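PDB 1D02: type II restriction enzyme MUNI from Mycoplasma, which recognises the double-stranded DNA sequence 5'-CAATTG-3' as a homodimer and cleaves it after the first C. Local coordinates for residues V56-D60 against D61-E65. The protein carries 1 engineered substitution. Residues are numbered along the deposited sequence; the frame is centred on the assembly and turned at random.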
ATOM      1  N   VAL D  56       1.167   1.824 -20.587  1.00  7.94           N
ATOM      2  CA  VAL D  56       0.196   0.858 -20.088  1.00  7.69           C
ATOM      3  C   VAL D  56      -0.985   0.897 -21.068  1.00  8.15           C
ATOM      4  O   VAL D  56      -1.469   1.971 -21.438  1.00  8.77           O
ATOM      5  CB  VAL D  56      -0.279   1.235 -18.667  1.00  7.78           C
ATOM      6  CG1 VAL D  56      -1.579   0.506 -18.312  1.00  7.69           C
ATOM      7  CG2 VAL D  56       0.810   0.911 -17.658  1.00  7.72           C
ATOM      8  N   VAL D  57      -1.433  -0.272 -21.505  1.00  7.69           N
ATOM      9  CA  VAL D  57      -2.536  -0.334 -22.454  1.00  7.80           C
ATOM     10  C   VAL D  57      -3.897  -0.122 -21.778  1.00  8.35           C
ATOM     11  O   VAL D  57      -4.184  -0.716 -20.734  1.00  7.69           O
ATOM     12  CB  VAL D  57      -2.516  -1.696 -23.180  1.00  9.40           C
ATOM     13  CG1 VAL D  57      -3.803  -1.893 -23.990  1.00 10.41           C
ATOM     14  CG2 VAL D  57      -1.277  -1.761 -24.087  1.00  9.40           C
ATOM     15  N   LEU D  58      -4.705   0.759 -22.360  1.00  8.67           N
ATOM     16  CA  LEU D  58      -6.054   1.017 -21.860  1.00  8.79           C
ATOM     17  C   LEU D  58      -7.026   0.684 -22.991  1.00 10.27           C
ATOM     18  O   LEU D  58      -6.776   1.020 -24.152  1.00  9.58           O
ATOM     19  CB  LEU D  58      -6.235   2.500 -21.488  1.00  8.53           C
ATOM     20  CG  LEU D  58      -5.354   3.039 -20.355  1.00  8.63           C
ATOM     21  CD1 LEU D  58      -5.712   4.513 -20.114  1.00  7.69           C
ATOM     22  CD2 LEU D  58      -5.569   2.231 -19.074  1.00  9.76           C
ATOM     23  N   PRO D  59      -8.153   0.036 -22.663  1.00 11.39           N
ATOM     24  CA  PRO D  59      -9.188  -0.341 -23.636  1.00 12.96           C
ATOM     25  C   PRO D  59      -9.729   0.923 -24.294  1.00 11.82           C
ATOM     26  O   PRO D  59      -9.758   1.978 -23.663  1.00 11.85           O
ATOM     27  CB  PRO D  59     -10.274  -0.982 -22.777  1.00 13.30           C
ATOM     28  CG  PRO D  59      -9.576  -1.428 -21.557  1.00 13.95           C
ATOM     29  CD  PRO D  59      -8.454  -0.473 -21.320  1.00 12.71           C
ATOM     30  N   ASP D  60     -10.182   0.814 -25.538  1.00 13.17           N
ATOM     31  CA  ASP D  60     -10.752   1.956 -26.251  1.00 12.47           C
ATOM     32  C   ASP D  60     -11.858   2.618 -25.436  1.00 12.49           C
ATOM     33  O   ASP D  60     -11.963   3.843 -25.438  1.00 10.88           O
ATOM     34  CB  ASP D  60     -11.366   1.541 -27.602  1.00 14.41           C
ATOM     35  CG  ASP D  60     -10.346   1.429 -28.728  1.00 14.97           C
ATOM     36  OD1 ASP D  60      -9.165   1.811 -28.565  1.00 14.33           O
ATOM     37  OD2 ASP D  60     -10.748   0.950 -29.813  1.00 15.23           O
ATOM     38  N   ASP D  61     -12.678   1.818 -24.756  1.00 12.80           N
ATOM     39  CA  ASP D  61     -13.776   2.392 -23.986  1.00 14.37           C
ATOM     40  C   ASP D  61     -13.334   3.114 -22.719  1.00 14.46           C
ATOM     41  O   ASP D  61     -14.147   3.785 -22.075  1.00 16.25           O
ATOM     42  CB  ASP D  61     -14.873   1.355 -23.687  1.00 17.81           C
ATOM     43  CG  ASP D  61     -14.402   0.197 -22.841  1.00 20.37           C
ATOM     44  OD1 ASP D  61     -13.231   0.165 -22.413  1.00 20.98           O
ATOM     45  OD2 ASP D  61     -15.239  -0.709 -22.601  1.00 24.25           O
ATOM     46  N   VAL D  62     -12.058   2.986 -22.357  1.00 11.03           N
ATOM     47  CA  VAL D  62     -11.554   3.729 -21.216  1.00  8.50           C
ATOM     48  C   VAL D  62     -10.921   4.997 -21.790  1.00  8.58           C
ATOM     49  O   VAL D  62     -11.119   6.102 -21.272  1.00  7.86           O
ATOM     50  CB  VAL D  62     -10.498   2.935 -20.401  1.00  8.35           C
ATOM     51  CG1 VAL D  62      -9.724   3.883 -19.467  1.00  7.69           C
ATOM     52  CG2 VAL D  62     -11.211   1.859 -19.551  1.00  7.69           C
ATOM     53  N   ILE D  63     -10.176   4.847 -22.882  1.00  8.33           N
ATOM     54  CA  ILE D  63      -9.567   6.005 -23.529  1.00  9.60           C
ATOM     55  C   ILE D  63     -10.631   7.062 -23.787  1.00 10.41           C
ATOM     56  O   ILE D  63     -10.420   8.250 -23.551  1.00  9.22           O
ATOM     57  CB  ILE D  63      -8.931   5.598 -24.884  1.00 10.57           C
ATOM     58  CG1 ILE D  63      -7.761   4.650 -24.632  1.00 10.23           C
ATOM     59  CG2 ILE D  63      -8.480   6.821 -25.649  1.00  9.65           C
ATOM     60  CD1 ILE D  63      -6.571   5.317 -23.964  1.00 16.46           C
ATOM     61  N   LYS D  64     -11.784   6.626 -24.280  1.00 11.98           N
ATOM     62  CA  LYS D  64     -12.857   7.560 -24.578  1.00 14.57           C
ATOM     63  C   LYS D  64     -13.344   8.361 -23.367  1.00 13.68           C
ATOM     64  O   LYS D  64     -13.833   9.482 -23.529  1.00 14.37           O
ATOM     65  CB  LYS D  64     -14.035   6.811 -25.215  1.00 19.67           C
ATOM     66  CG  LYS D  64     -15.176   7.719 -25.638  1.00 28.35           C
ATOM     67  CD  LYS D  64     -16.187   7.006 -26.532  1.00 33.92           C
ATOM     68  CE  LYS D  64     -17.238   7.995 -27.045  1.00 37.26           C
ATOM     69  NZ  LYS D  64     -18.142   7.381 -28.061  1.00 40.47           N
ATOM     70  N   GLU D  65     -13.181   7.817 -22.163  1.00 10.75           N
ATOM     71  CA  GLU D  65     -13.664   8.502 -20.967  1.00  9.90           C
ATOM     72  C   GLU D  65     -12.629   9.296 -20.171  1.00  9.25           C
ATOM     73  O   GLU D  65     -12.980   9.927 -19.163  1.00  9.04           O
ATOM     74  CB  GLU D  65     -14.321   7.492 -20.025  1.00 11.22           C
ATOM     75  CG  GLU D  65     -15.401   6.618 -20.661  1.00 16.08           C
ATOM     76  CD  GLU D  65     -16.510   7.416 -21.321  1.00 18.64           C
ATOM     77  OE1 GLU D  65     -16.908   8.467 -20.770  1.00 19.36           O
ATOM     78  OE2 GLU D  65     -16.994   6.986 -22.392  1.00 19.79           O
TER
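The carbonyl oxygen of Pro59 takes two backbone N-H groups from the first turn of the short helix 60-63. Ile63 N reaches Pro59 O at 3.0 Å, almost in line with the C=O bond (163° at the oxygen). Val62 N approaches the same oxygen at 2.8 Å, but from well above the carbonyl plane. One residue further on, Lys64 N donates to Asp60 O at 3.0 Å. Both carbonyls are therefore tied into the turn.

Apolar side chains add to these bonds. With chi1 at -66° and chi2 at -69°, Ile63 turns CD1 back to Leu58 CB, 3.8 Å away. Val62 splits its two methyls. Val62 CG2 runs beside the Pro59 ring, 4.0 Å from Pro59 CD, while Val62 CG1 meets Leu58 CD1 at 4.1 Å. Leu58 is thus touched by both residues, and its side chain lies about perpendicular to each.

At the exposed edge, the carboxylate of Asp61 turns back toward Pro59. Asp61 CG is flanked by both backbone branches (chi1 62°), and Asp61 OD1 makes a close contact, not a bond, 3.2 Å from Pro59 CB.

Arg164 of the second subunit packs on Leu58 and Ile63, and Arg158 of that subunit hydrogen-bonds Glu65 O. The arrangement is a helix N-terminus with proline at the N-cap, set in the long connection between strands 40-44 and 84-88, about 33 Å from the centre of the chain (centre to centre), where it meets the second subunit.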